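Local coordinates for HTH-type transcriptional regulator yiaJ (Escherichia coli, PDB 1YSQ), which represses transcription of the yiaKLMNOPQRS operon, which may serve the use of 2,3-diketo-L-gulonate, and is represented here by its C-terminal effector-binding domain of the IclR family, at residues P16-L21 with R170-A175; N30-E35 with K71-F76; H38-Y43 with G59-L64; S131-P136 with N164-L169. One frame throughout, in Å; residues are numbered along the deposited sequence.

Contact 1. Residues P16-L21 with R170-A175; sequences PHLEAL and RETAQA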
loop_
_atom_site.group_PDB
_atom_site.type_symbol
_atom_site.label_atom_id
_atom_site.label_comp_id
_atom_site.label_asym_id
_atom_site.label_seq_id
_atom_site.Cartn_x
_atom_site.Cartn_y
_atom_site.Cartn_z
ATOM N N PRO A 16 5.755 -16.526 -1.250
ATOM C CA PRO A 16 6.871 -16.752 -2.185
ATOM C C PRO A 16 7.094 -15.543 -3.095
ATOM O O PRO A 16 8.236 -15.206 -3.441
ATOM C CB PRO A 16 6.393 -17.934 -3.033
ATOM C CG PRO A 16 5.306 -18.567 -2.269
ATOM C CD PRO A 16 4.659 -17.489 -1.464
ATOM N N HIS A 17 5.985 -14.910 -3.487
ATOM C CA HIS A 17 6.012 -13.765 -4.383
ATOM C C HIS A 17 6.533 -12.517 -3.675
ATOM O O HIS A 17 7.314 -11.762 -4.247
ATOM C CB HIS A 17 4.612 -13.499 -4.949
ATOM C CG HIS A 17 4.068 -14.637 -5.748
ATOM N ND1 HIS A 17 4.553 -14.962 -6.995
ATOM C CD2 HIS A 17 3.102 -15.545 -5.467
ATOM C CE1 HIS A 17 3.895 -16.010 -7.459
ATOM N NE2 HIS A 17 3.010 -16.384 -6.550
ATOM N N LEU A 18 6.084 -12.300 -2.439
ATOM C CA LEU A 18 6.547 -11.155 -1.663
ATOM C C LEU A 18 8.034 -11.299 -1.326
ATOM O O LEU A 18 8.796 -10.337 -1.432
ATOM C CB LEU A 18 5.683 -10.968 -0.404
ATOM C CG LEU A 18 4.198 -10.711 -0.702
ATOM C CD1 LEU A 18 3.361 -10.879 0.557
ATOM C CD2 LEU A 18 3.989 -9.333 -1.304
ATOM N N GLU A 19 8.454 -12.508 -0.942
ATOM C CA GLU A 19 9.884 -12.760 -0.701
ATOM C C GLU A 19 10.738 -12.488 -1.940
ATOM O O GLU A 19 11.799 -11.868 -1.863
ATOM C CB GLU A 19 10.098 -14.211 -0.255
ATOM C CG GLU A 19 9.655 -14.483 1.172
ATOM C CD GLU A 19 9.964 -15.911 1.598
ATOM O OE1 GLU A 19 10.832 -16.552 0.966
ATOM O OE2 GLU A 19 9.342 -16.383 2.554
ATOM N N ALA A 20 10.274 -12.981 -3.081
ATOM C CA ALA A 20 10.934 -12.716 -4.358
ATOM C C ALA A 20 11.114 -11.223 -4.599
ATOM O O ALA A 20 12.183 -10.781 -5.021
ATOM C CB ALA A 20 10.142 -13.357 -5.513
ATOM N N LEU A 21 10.069 -10.441 -4.352
ATOM C CA LEU A 21 10.145 -8.995 -4.598
ATOM C C LEU A 21 11.103 -8.319 -3.612
ATOM O O LEU A 21 11.838 -7.393 -3.976
ATOM C CB LEU A 21 8.753 -8.370 -4.537
ATOM C CG LEU A 21 8.616 -6.849 -4.698
ATOM C CD1 LEU A 21 8.965 -6.430 -6.135
ATOM C CD2 LEU A 21 7.189 -6.436 -4.325
ATOM N N ARG A 170 4.076 -4.402 -9.441
ATOM C CA ARG A 170 2.809 -4.766 -10.058
ATOM C C ARG A 170 2.805 -6.237 -10.506
ATOM O O ARG A 170 1.806 -6.957 -10.324
ATOM C CB ARG A 170 2.462 -3.831 -11.210
ATOM C CG ARG A 170 1.212 -4.286 -11.987
ATOM C CD ARG A 170 0.856 -3.378 -13.145
ATOM N NE ARG A 170 1.982 -3.232 -14.071
ATOM C CZ ARG A 170 2.666 -2.103 -14.257
ATOM N NH1 ARG A 170 2.334 -0.986 -13.596
ATOM N NH2 ARG A 170 3.672 -2.093 -15.111
ATOM N N GLU A 171 3.924 -6.695 -11.060
ATOM C CA GLU A 171 4.025 -8.097 -11.474
ATOM C C GLU A 171 3.787 -9.039 -10.280
ATOM O O GLU A 171 3.155 -10.089 -10.424
ATOM C CB GLU A 171 5.375 -8.368 -12.131
ATOM C CG GLU A 171 5.467 -7.796 -13.542
ATOM C CD GLU A 171 6.884 -7.747 -14.082
ATOM O OE1 GLU A 171 7.823 -8.147 -13.361
ATOM O OE2 GLU A 171 7.055 -7.295 -15.229
ATOM N N THR A 172 4.306 -8.640 -9.117
ATOM C CA THR A 172 4.108 -9.374 -7.869
ATOM C C THR A 172 2.619 -9.437 -7.488
ATOM O O THR A 172 2.101 -10.536 -7.251
ATOM C CB THR A 172 4.972 -8.743 -6.762
ATOM O OG1 THR A 172 6.370 -8.883 -7.101
ATOM C CG2 THR A 172 4.813 -9.483 -5.424
ATOM N N ALA A 173 1.938 -8.277 -7.452
ATOM C CA ALA A 173 0.511 -8.227 -7.163
ATOM C C ALA A 173 -0.303 -9.045 -8.170
ATOM O O ALA A 173 -1.230 -9.733 -7.786
ATOM C CB ALA A 173 -0.002 -6.784 -7.125
ATOM N N GLN A 174 0.044 -8.957 -9.450
ATOM C CA GLN A 174 -0.667 -9.699 -10.490
ATOM C C GLN A 174 -0.596 -11.208 -10.251
ATOM O O GLN A 174 -1.603 -11.900 -10.380
ATOM C CB GLN A 174 -0.103 -9.375 -11.875
ATOM C CG GLN A 174 -0.562 -8.030 -12.447
ATOM C CD GLN A 174 0.253 -7.606 -13.683
ATOM O OE1 GLN A 174 1.410 -8.024 -13.860
ATOM N NE2 GLN A 174 -0.355 -6.792 -14.539
ATOM N N ALA A 175 0.593 -11.703 -9.901
ATOM C CA ALA A 175 0.798 -13.127 -9.639
ATOM C C ALA A 175 -0.053 -13.608 -8.447
ATOM O O ALA A 175 -0.733 -14.641 -8.536
ATOM C CB ALA A 175 2.278 -13.420 -9.407
HETATM O O HOH W 1 7.535 -11.431 -7.133
#
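His17 and Leu21, one helical turn apart, meet Thr172 and Ala175 where the first and last long helices of the GAF-like IclR effector-binding domain pack as an antiparallel pair. The short axes run at 171° to each other and approach to 9.5 Å, with His17 and Thr172 as the closest CA pair. Along 16-21, His17 comes first. Its imidazole takes the Ala175 methyl over one face, CB lying 3.9 Å from the ring centroid and 27° off the normal, displaced toward the ND1-CE1 rim; this is a CH-pi contact. With chi1 at -61°, CG stands anti to the carbonyl carbon, which lets the ring extend back along the helix to Ala175, while NE2 is hydrogen-bonded to Glu179 further along the partner helix. No direct hydrogen bond joins the two segments; one water bridges them instead. It donates to both His17 O and Thr172 OG1, the latter hydroxyl being bonded also to Pro168 O in its own helix. Close to that bridge, Thr172 CG2 lies 3.6 Å from His17 O. Leu18 mainly packs away from this pair, onto Ile29, Phe31 and Tyr43 of the sheet, and only its CD2 approaches the Thr172 methyl. Leu21 also touches Pro168 and Leu169. Were an alanine here, the CG, CD1 and CD2 atoms would be gone and Thr172, Pro168 and Leu169 would probably face a gap between the helices. Leu21 crosses Thr172 obliquely, its CD2 near CG2 and its CB 3.5 Å from OG1.

Contact 2. Residues N30-E35 with K71-F76; sequences NFSSRE and KIYMAF. With PO4 (phosphate ion), chain D.
Arg34 lies along the face of Tyr73, and its atoms can be followed outward from the strand. CB stands almost directly over the centre of the phenol ring, 3.6 Å from the centroid, a CH-pi contact. CG continues over the same face, 3.7 Å from Tyr73 CG. With CG anti to the backbone N and the chain extended to NE, the side chain runs past the ring, opposite to the direction of Tyr73. CD comes near the phosphate, and NE is hydrogen-bonded to Asp36 O. The guanidinium, tilted 21° from the ring plane, has Tyr73 CB over one face and the phosphate at its edge. NH1 reaches phosphate O4 at 2.7 Å, but the N-H...O angle of 129° makes this bond weak. At the far end of the phenol, Tyr73 OH and Ser32 OG share a hydrogen bond of 2.8 Å near the ring plane. The phosphate, probably from the crystallisation liquor, also takes a bond from Val144 N. This is helix-on-sheet packing within the IclR C-terminal domain. The segments of helix 68-75 and strand 28-35 cross at -47°, with Tyr73 spanning the interval; Ala147 of the adjacent strand 146-153 and Val144 also touch its side chain, while Tyr81 makes a cation-pi contact with Arg34.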
loop_
_atom_site.group_PDB
_atom_site.type_symbol
_atom_site.label_atom_id
_atom_site.label_comp_id
_atom_site.label_asym_id
_atom_site.label_seq_id
_atom_site.Cartn_x
_atom_site.Cartn_y
_atom_site.Cartn_z
ATOM N N ASN A 30 5.547 -4.660 2.186
ATOM C CA ASN A 30 4.366 -4.653 3.061
ATOM C C ASN A 30 3.207 -5.302 2.341
ATOM O O ASN A 30 3.032 -5.115 1.129
ATOM C CB ASN A 30 3.932 -3.211 3.389
ATOM C CG ASN A 30 5.090 -2.336 3.830
ATOM O OD1 ASN A 30 5.545 -1.446 3.101
ATOM N ND2 ASN A 30 5.578 -2.590 5.020
ATOM N N PHE A 31 2.392 -6.027 3.097
ATOM C CA PHE A 31 1.204 -6.668 2.532
ATOM C C PHE A 31 0.065 -6.495 3.521
ATOM O O PHE A 31 0.159 -6.929 4.675
ATOM C CB PHE A 31 1.492 -8.151 2.282
ATOM C CG PHE A 31 0.386 -8.885 1.583
ATOM C CD1 PHE A 31 -0.020 -8.520 0.300
ATOM C CD2 PHE A 31 -0.225 -9.973 2.184
ATOM C CE1 PHE A 31 -1.054 -9.217 -0.360
ATOM C CE2 PHE A 31 -1.255 -10.676 1.516
ATOM C CZ PHE A 31 -1.665 -10.288 0.254
ATOM N N SER A 32 -0.994 -5.829 3.074
ATOM C CA SER A 32 -2.116 -5.535 3.950
ATOM C C SER A 32 -3.428 -6.115 3.439
ATOM O O SER A 32 -3.535 -6.485 2.259
ATOM C CB SER A 32 -2.258 -4.018 4.135
ATOM O OG SER A 32 -2.843 -3.441 2.965
ATOM N N SER A 33 -4.407 -6.196 4.348
ATOM C CA SER A 33 -5.807 -6.425 4.003
ATOM C C SER A 33 -6.564 -5.164 4.399
ATOM O O SER A 33 -6.048 -4.318 5.143
ATOM C CB SER A 33 -6.373 -7.642 4.751
ATOM O OG SER A 33 -6.305 -7.421 6.162
ATOM N N ARG A 34 -7.768 -5.006 3.866
ATOM C CA ARG A 34 -8.642 -3.934 4.307
ATOM C C ARG A 34 -9.556 -4.401 5.428
ATOM O O ARG A 34 -10.157 -5.462 5.343
ATOM C CB ARG A 34 -9.491 -3.397 3.147
ATOM C CG ARG A 34 -10.080 -2.024 3.466
ATOM C CD ARG A 34 -11.294 -1.657 2.652
ATOM N NE ARG A 34 -11.794 -0.360 3.096
ATOM C CZ ARG A 34 -12.401 0.529 2.318
ATOM N NH1 ARG A 34 -12.598 0.277 1.025
ATOM N NH2 ARG A 34 -12.802 1.682 2.835
ATOM N N GLU A 35 -9.654 -3.603 6.485
ATOM C CA GLU A 35 -10.676 -3.828 7.500
ATOM C C GLU A 35 -11.458 -2.538 7.675
ATOM O O GLU A 35 -11.194 -1.764 8.598
ATOM C CB GLU A 35 -10.042 -4.284 8.817
ATOM C CG GLU A 35 -11.014 -4.567 9.942
ATOM C CD GLU A 35 -10.313 -5.195 11.130
ATOM O OE1 GLU A 35 -9.662 -4.463 11.921
ATOM O OE2 GLU A 35 -10.392 -6.428 11.253
ATOM N N LYS A 71 -5.135 4.347 0.677
ATOM C CA LYS A 71 -5.663 5.196 -0.393
ATOM C C LYS A 71 -6.141 4.357 -1.581
ATOM O O LYS A 71 -7.170 4.664 -2.197
ATOM C CB LYS A 71 -4.637 6.251 -0.816
ATOM C CG LYS A 71 -4.442 7.331 0.257
ATOM C CD LYS A 71 -3.567 8.500 -0.252
ATOM C CE LYS A 71 -2.136 8.026 -0.531
ATOM N NZ LYS A 71 -1.218 9.129 -0.948
ATOM N N ILE A 72 -5.429 3.269 -1.871
ATOM C CA ILE A 72 -5.879 2.322 -2.902
ATOM C C ILE A 72 -7.255 1.757 -2.546
ATOM O O ILE A 72 -8.154 1.733 -3.380
ATOM C CB ILE A 72 -4.833 1.204 -3.079
ATOM C CG1 ILE A 72 -3.633 1.751 -3.846
ATOM C CG2 ILE A 72 -5.420 -0.036 -3.802
ATOM C CD1 ILE A 72 -2.432 0.855 -3.784
ATOM N N TYR A 73 -7.430 1.325 -1.295
ATOM C CA TYR A 73 -8.738 0.807 -0.876
ATOM C C TYR A 73 -9.832 1.841 -1.098
ATOM O O TYR A 73 -10.874 1.518 -1.642
ATOM C CB TYR A 73 -8.709 0.372 0.592
ATOM C CG TYR A 73 -7.770 -0.793 0.860
ATOM C CD1 TYR A 73 -7.744 -1.902 0.013
ATOM C CD2 TYR A 73 -6.925 -0.792 1.980
ATOM C CE1 TYR A 73 -6.890 -2.995 0.261
ATOM C CE2 TYR A 73 -6.054 -1.879 2.234
ATOM C CZ TYR A 73 -6.050 -2.972 1.375
ATOM O OH TYR A 73 -5.217 -4.042 1.631
ATOM N N MET A 74 -9.595 3.090 -0.691
ATOM C CA MET A 74 -10.611 4.136 -0.932
ATOM C C MET A 74 -10.821 4.426 -2.430
ATOM O O MET A 74 -11.959 4.652 -2.868
ATOM C CB MET A 74 -10.290 5.427 -0.179
ATOM C CG MET A 74 -10.537 5.320 1.356
ATOM S SD MET A 74 -10.605 6.898 2.301
ATOM C CE MET A 74 -9.121 7.501 1.920
ATOM N N ALA A 75 -9.735 4.413 -3.207
ATOM C CA ALA A 75 -9.811 4.730 -4.637
ATOM C C ALA A 75 -10.683 3.741 -5.396
ATOM O O ALA A 75 -11.330 4.107 -6.378
ATOM C CB ALA A 75 -8.410 4.790 -5.255
ATOM N N PHE A 76 -10.692 2.486 -4.952
ATOM C CA PHE A 76 -11.536 1.463 -5.575
ATOM C C PHE A 76 -12.883 1.223 -4.876
ATOM O O PHE A 76 -13.683 0.377 -5.316
ATOM C CB PHE A 76 -10.735 0.177 -5.732
ATOM C CG PHE A 76 -9.758 0.241 -6.870
ATOM C CD1 PHE A 76 -10.075 -0.324 -8.106
ATOM C CD2 PHE A 76 -8.526 0.891 -6.708
ATOM C CE1 PHE A 76 -9.165 -0.254 -9.183
ATOM C CE2 PHE A 76 -7.618 0.974 -7.753
ATOM C CZ PHE A 76 -7.944 0.407 -9.005
HETATM P P PO4 D . -12.100 -2.106 -1.691
HETATM O O1 PO4 D . -10.873 -2.518 -0.904
HETATM O O2 PO4 D . -11.786 -0.885 -2.537
HETATM O O3 PO4 D . -12.565 -3.258 -2.558
HETATM O O4 PO4 D . -13.155 -1.726 -0.673
#

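Contact 3. Residues H38-Y43 with G59-L64; sequences HAILIY and GQHMPL
Ala39 and Met62 form an antiparallel hydrogen-bonded pair in which both backbone groups of Ala39 are used. Ala39 N donates to Met62 O, and Met62 N returns a 2.8 Å bond to Ala39 O. Next along, Leu41 N donates to Gln60 O; Leu41 O accepts from Gly59 N at 2.7 Å, nearly straight at 177°. Ala39 O and Gln60 O each have a further CA-H...O contact, from His61 and Ile40 respectively. On one face of the ladder, His38 and His61 make an offset stack with centroids 4.4 Å apart. Their planes are inclined by 17°, and His38 CD2 lies over the His61 face near its rim. His38 CG sits between its backbone N and carbonyl carbon (chi1 48°), which brings the ring alongside His61; its NE2 is bonded to Glu35. With a serine in its place, the His61 ring would probably lose its stacking partner and Glu35 that hydrogen bond. On the other face the bent Met62 chain places CE 3.8 Å from Leu41 CB and near Ala39 CB. The short strand 61-63 thereby extends strand 38-45 as an outermost antiparallel strand of the six-stranded sheet, the core of this GAF-like domain.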
loop_
_atom_site.group_PDB
_atom_site.type_symbol
_atom_site.label_atom_id
_atom_site.label_comp_id
_atom_site.label_asym_id
_atom_site.label_seq_id
_atom_site.Cartn_x
_atom_site.Cartn_y
_atom_site.Cartn_z
ATOM N N HIS A 38 -9.458 1.115 8.109
ATOM C CA HIS A 38 -8.010 0.987 8.248
ATOM C C HIS A 38 -7.489 -0.149 7.360
ATOM O O HIS A 38 -8.242 -1.055 6.989
ATOM C CB HIS A 38 -7.593 0.779 9.724
ATOM C CG HIS A 38 -8.394 -0.266 10.429
ATOM N ND1 HIS A 38 -9.713 -0.074 10.797
ATOM C CD2 HIS A 38 -8.086 -1.536 10.785
ATOM C CE1 HIS A 38 -10.176 -1.176 11.356
ATOM N NE2 HIS A 38 -9.208 -2.072 11.373
ATOM N N ALA A 39 -6.207 -0.082 7.018
ATOM C CA ALA A 39 -5.494 -1.220 6.449
ATOM C C ALA A 39 -4.888 -1.995 7.630
ATOM O O ALA A 39 -4.513 -1.388 8.638
ATOM C CB ALA A 39 -4.378 -0.737 5.474
ATOM N N ILE A 40 -4.839 -3.323 7.532
ATOM C CA ILE A 40 -4.138 -4.133 8.532
ATOM C C ILE A 40 -2.890 -4.689 7.895
ATOM O O ILE A 40 -2.958 -5.374 6.866
ATOM C CB ILE A 40 -4.988 -5.304 9.068
ATOM C CG1 ILE A 40 -6.353 -4.817 9.559
ATOM C CG2 ILE A 40 -4.215 -6.035 10.222
ATOM C CD1 ILE A 40 -7.236 -5.971 10.087
ATOM N N LEU A 41 -1.747 -4.415 8.518
ATOM C CA LEU A 41 -0.493 -4.989 8.041
ATOM C C LEU A 41 -0.401 -6.449 8.450
ATOM O O LEU A 41 -0.074 -6.744 9.600
ATOM C CB LEU A 41 0.719 -4.192 8.550
ATOM C CG LEU A 41 2.048 -4.537 7.870
ATOM C CD1 LEU A 41 1.909 -4.389 6.339
ATOM C CD2 LEU A 41 3.155 -3.629 8.382
ATOM N N ILE A 42 -0.693 -7.359 7.521
ATOM C CA ILE A 42 -0.701 -8.787 7.871
ATOM C C ILE A 42 0.621 -9.492 7.628
ATOM O O ILE A 42 0.825 -10.612 8.098
ATOM C CB ILE A 42 -1.885 -9.528 7.195
ATOM C CG1 ILE A 42 -1.765 -9.489 5.656
ATOM C CG2 ILE A 42 -3.223 -8.934 7.701
ATOM C CD1 ILE A 42 -2.796 -10.370 4.927
ATOM N N TYR A 43 1.529 -8.838 6.912
ATOM C CA TYR A 43 2.777 -9.469 6.532
ATOM C C TYR A 43 3.765 -8.369 6.176
ATOM O O TYR A 43 3.410 -7.380 5.516
ATOM C CB TYR A 43 2.488 -10.398 5.356
ATOM C CG TYR A 43 3.646 -11.121 4.736
ATOM C CD1 TYR A 43 3.826 -12.478 4.949
ATOM C CD2 TYR A 43 4.520 -10.466 3.867
ATOM C CE1 TYR A 43 4.868 -13.169 4.340
ATOM C CE2 TYR A 43 5.556 -11.145 3.259
ATOM C CZ TYR A 43 5.721 -12.495 3.495
ATOM O OH TYR A 43 6.743 -13.178 2.874
ATOM N N GLY A 59 0.319 -6.702 12.256
ATOM C CA GLY A 59 -0.782 -6.435 13.166
ATOM C C GLY A 59 -1.092 -4.955 13.285
ATOM O O GLY A 59 -2.126 -4.573 13.840
ATOM N N GLN A 60 -0.224 -4.105 12.735
ATOM C CA GLN A 60 -0.471 -2.665 12.786
ATOM C C GLN A 60 -1.755 -2.289 12.021
ATOM O O GLN A 60 -2.021 -2.851 10.948
ATOM C CB GLN A 60 0.702 -1.901 12.190
ATOM C CG GLN A 60 0.590 -0.378 12.302
ATOM C CD GLN A 60 1.839 0.313 11.794
ATOM O OE1 GLN A 60 2.528 -0.216 10.926
ATOM N NE2 GLN A 60 2.136 1.487 12.330
ATOM N N HIS A 61 -2.512 -1.337 12.568
ATOM C CA HIS A 61 -3.655 -0.740 11.867
ATOM C C HIS A 61 -3.246 0.616 11.327
ATOM O O HIS A 61 -2.820 1.496 12.069
ATOM C CB HIS A 61 -4.861 -0.580 12.787
ATOM C CG HIS A 61 -5.479 -1.876 13.220
ATOM N ND1 HIS A 61 -6.713 -1.933 13.833
ATOM C CD2 HIS A 61 -5.053 -3.158 13.111
ATOM C CE1 HIS A 61 -7.018 -3.195 14.089
ATOM N NE2 HIS A 61 -6.034 -3.960 13.648
ATOM N N MET A 62 -3.366 0.757 10.011
ATOM C CA MET A 62 -2.858 1.893 9.300
ATOM C C MET A 62 -4.116 2.743 8.834
ATOM O O MET A 62 -5.014 2.185 8.182
ATOM C CB MET A 62 -1.863 1.306 8.213
ATOM C CG MET A 62 -1.138 -0.367 8.457
ATOM S SD MET A 62 0.058 -0.288 7.226
ATOM C CE MET A 62 -0.576 -1.447 6.210
ATOM N N PRO A 63 -4.261 4.039 9.212
ATOM C CA PRO A 63 -5.443 4.817 8.758
ATOM C C PRO A 63 -5.473 4.972 7.231
ATOM O O PRO A 63 -4.417 5.093 6.597
ATOM C CB PRO A 63 -5.257 6.202 9.398
ATOM C CG PRO A 63 -4.266 5.998 10.509
ATOM C CD PRO A 63 -3.360 4.872 10.036
ATOM N N LEU A 64 -6.660 4.941 6.646
ATOM C CA LEU A 64 -6.771 4.974 5.181
ATOM C C LEU A 64 -6.151 6.218 4.538
ATOM O O LEU A 64 -5.537 6.113 3.474
ATOM C CB LEU A 64 -8.233 4.839 4.738
ATOM C CG LEU A 64 -8.968 3.526 5.109
ATOM C CD1 LEU A 64 -10.374 3.536 4.516
ATOM C CD2 LEU A 64 -8.226 2.272 4.698
#

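Contact 4. Residues S131-P136 with N164-L169; sequences SCIAVP and NLLKPL
Ile133 and Val135 project from one side of their strand as two aliphatic bumps, and Leu165, Leu166 and Leu169 supply the relief on the helix that receives them. Ile133 divides its branches. Its CD1 end, crossing Leu165 at about a right angle, comes 3.8 Å from Leu165 CB, while CG2 rests against both Leu166 CD1 and Leu169 CD2. The division follows from chi1 of -50°: CG1 stands anti to the carbonyl carbon and CG2 anti to the backbone N, which sends CD1 to Leu165 and CG2 to Leu166 and Leu169. Val135 also forks. Its CG1 meets Leu166 CD1 at 3.5 Å, and CG2 abuts Leu169 CG at 3.7 Å, the side chains of Val135 and Leu169 meeting tip to tip. Leu169 fills the dip between Ile133 and Val135: its CD2 lies beside Ile133 CG2 and Val135 CG1 and reaches the main chain, 3.4 Å from Ile133 O. Leu166 reaches in from the flank, with CD1 alone touching both bumps. The side chains that meet are all aliphatic, no hydrogen bond crosses, and 281 Å² is buried in total. The strand and helix segments cross at -35°, with a closest axis approach of 9.0 Å, and one layer of branched side chains fills the interval. Beyond it, Leu157 of helix 154-160 adjoins Ile133, and Leu152 and Val148 of strand 146-153 touch Leu165 and Leu169. Helix 162-182 therefore covers this face of strand 130-137, whereas Ala134 points away toward Ala68, Met69 and Ile72 of helix 68-75 on the other face.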
loop_
_atom_site.group_PDB
_atom_site.type_symbol
_atom_site.label_atom_id
_atom_site.label_comp_id
_atom_site.label_asym_id
_atom_site.label_seq_id
_atom_site.Cartn_x
_atom_site.Cartn_y
_atom_site.Cartn_z
ATOM N N SER A 131 9.144 7.324 1.642
ATOM C CA SER A 131 8.172 7.216 0.546
ATOM C C SER A 131 7.712 5.774 0.380
ATOM O O SER A 131 8.414 4.852 0.805
ATOM C CB SER A 131 8.813 7.690 -0.753
ATOM O OG SER A 131 9.168 9.058 -0.641
ATOM N N CYS A 132 6.540 5.563 -0.228
ATOM C CA CYS A 132 6.104 4.205 -0.555
ATOM C C CYS A 132 5.438 4.172 -1.921
ATOM O O CYS A 132 4.937 5.203 -2.398
ATOM C CB CYS A 132 5.114 3.677 0.501
ATOM S SG CYS A 132 5.749 3.910 2.178
ATOM N N ILE A 133 5.443 2.991 -2.543
ATOM C CA ILE A 133 4.675 2.759 -3.791
ATOM C C ILE A 133 3.782 1.561 -3.509
ATOM O O ILE A 133 4.261 0.565 -2.972
ATOM C CB ILE A 133 5.603 2.420 -4.983
ATOM C CG1 ILE A 133 6.746 3.426 -5.106
ATOM C CG2 ILE A 133 4.803 2.379 -6.319
ATOM C CD1 ILE A 133 7.936 2.875 -5.903
ATOM N N ALA A 134 2.503 1.642 -3.876
ATOM C CA ALA A 134 1.555 0.581 -3.532
ATOM C C ALA A 134 0.683 0.222 -4.740
ATOM O O ALA A 134 0.451 1.063 -5.632
ATOM C CB ALA A 134 0.679 1.016 -2.351
ATOM N N VAL A 135 0.236 -1.033 -4.775
ATOM C CA VAL A 135 -0.664 -1.534 -5.811
ATOM C C VAL A 135 -1.782 -2.402 -5.196
ATOM O O VAL A 135 -1.601 -3.001 -4.138
ATOM C CB VAL A 135 0.084 -2.381 -6.893
ATOM C CG1 VAL A 135 1.015 -1.518 -7.736
ATOM C CG2 VAL A 135 0.832 -3.568 -6.260
ATOM N N PRO A 136 -2.932 -2.476 -5.864
ATOM C CA PRO A 136 -4.018 -3.381 -5.451
ATOM C C PRO A 136 -3.746 -4.847 -5.794
ATOM O O PRO A 136 -3.011 -5.118 -6.740
ATOM C CB PRO A 136 -5.213 -2.875 -6.271
ATOM C CG PRO A 136 -4.574 -2.301 -7.544
ATOM C CD PRO A 136 -3.301 -1.664 -7.047
ATOM N N ASN A 164 10.205 2.531 -12.423
ATOM C CA ASN A 164 11.182 1.454 -12.413
ATOM C C ASN A 164 10.844 0.392 -11.364
ATOM O O ASN A 164 10.912 -0.804 -11.654
ATOM C CB ASN A 164 12.603 1.994 -12.209
ATOM C CG ASN A 164 13.143 2.699 -13.451
ATOM O OD1 ASN A 164 12.724 2.410 -14.576
ATOM N ND2 ASN A 164 14.052 3.639 -13.251
ATOM N N LEU A 165 10.469 0.831 -10.160
ATOM C CA LEU A 165 10.119 -0.088 -9.084
ATOM C C LEU A 165 8.677 -0.593 -9.205
ATOM O O LEU A 165 8.355 -1.696 -8.762
ATOM C CB LEU A 165 10.325 0.591 -7.728
ATOM C CG LEU A 165 11.752 0.628 -7.184
ATOM C CD1 LEU A 165 11.807 1.527 -5.945
ATOM C CD2 LEU A 165 12.263 -0.792 -6.845
ATOM N N LEU A 166 7.812 0.216 -9.813
ATOM C CA LEU A 166 6.410 -0.153 -9.947
ATOM C C LEU A 166 6.237 -1.413 -10.802
ATOM O O LEU A 166 5.355 -2.241 -10.552
ATOM C CB LEU A 166 5.595 1.032 -10.504
ATOM C CG LEU A 166 4.104 0.871 -10.771
ATOM C CD1 LEU A 166 3.379 0.408 -9.515
ATOM C CD2 LEU A 166 3.525 2.204 -11.240
ATOM N N LYS A 167 7.096 -1.569 -11.804
ATOM C CA LYS A 167 6.994 -2.734 -12.673
ATOM C C LYS A 167 7.049 -4.105 -11.948
ATOM O O LYS A 167 6.100 -4.877 -12.087
ATOM C CB LYS A 167 7.974 -2.657 -13.838
ATOM C CG LYS A 167 7.669 -3.669 -14.923
ATOM C CD LYS A 167 8.642 -3.522 -16.061
ATOM C CE LYS A 167 9.181 -4.870 -16.468
ATOM N NZ LYS A 167 8.527 -5.278 -17.727
ATOM N N PRO A 168 8.113 -4.430 -11.208
ATOM C CA PRO A 168 8.141 -5.700 -10.457
ATOM C C PRO A 168 7.088 -5.744 -9.347
ATOM O O PRO A 168 6.562 -6.811 -9.038
ATOM C CB PRO A 168 9.563 -5.750 -9.861
ATOM C CG PRO A 168 10.046 -4.327 -9.892
ATOM C CD PRO A 168 9.384 -3.687 -11.078
ATOM N N LEU A 169 6.785 -4.591 -8.753
ATOM C CA LEU A 169 5.763 -4.516 -7.700
ATOM C C LEU A 169 4.411 -4.940 -8.272
ATOM O O LEU A 169 3.689 -5.756 -7.679
ATOM C CB LEU A 169 5.662 -3.079 -7.156
ATOM C CG LEU A 169 4.489 -2.808 -6.196
ATOM C CD1 LEU A 169 4.516 -3.719 -4.968
ATOM C CD2 LEU A 169 4.507 -1.356 -5.787
#

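From the N terminus, helix 8-25 leads through strands 28-35, 38-45 and 61-63 into helix 68-75. Contact 3 closes the loop back onto strand 38-45, and contact 2 then closes around it, with contact 3 nested inside. Contact 4 follows in series, joining strand 130-137 to helix 162-182. Contact 1 encloses all three by bringing that helix against helix 8-25. Contacts 1 and 4 share helix 162-182, lie about 11 Å apart between centres, and touch where Ala173 packs on Val135. Contacts 2, 3 and 4 reach one sheet; in it a probable hydrogen bond from Ile40 N to Ser33 O ties contact 3 to contact 2.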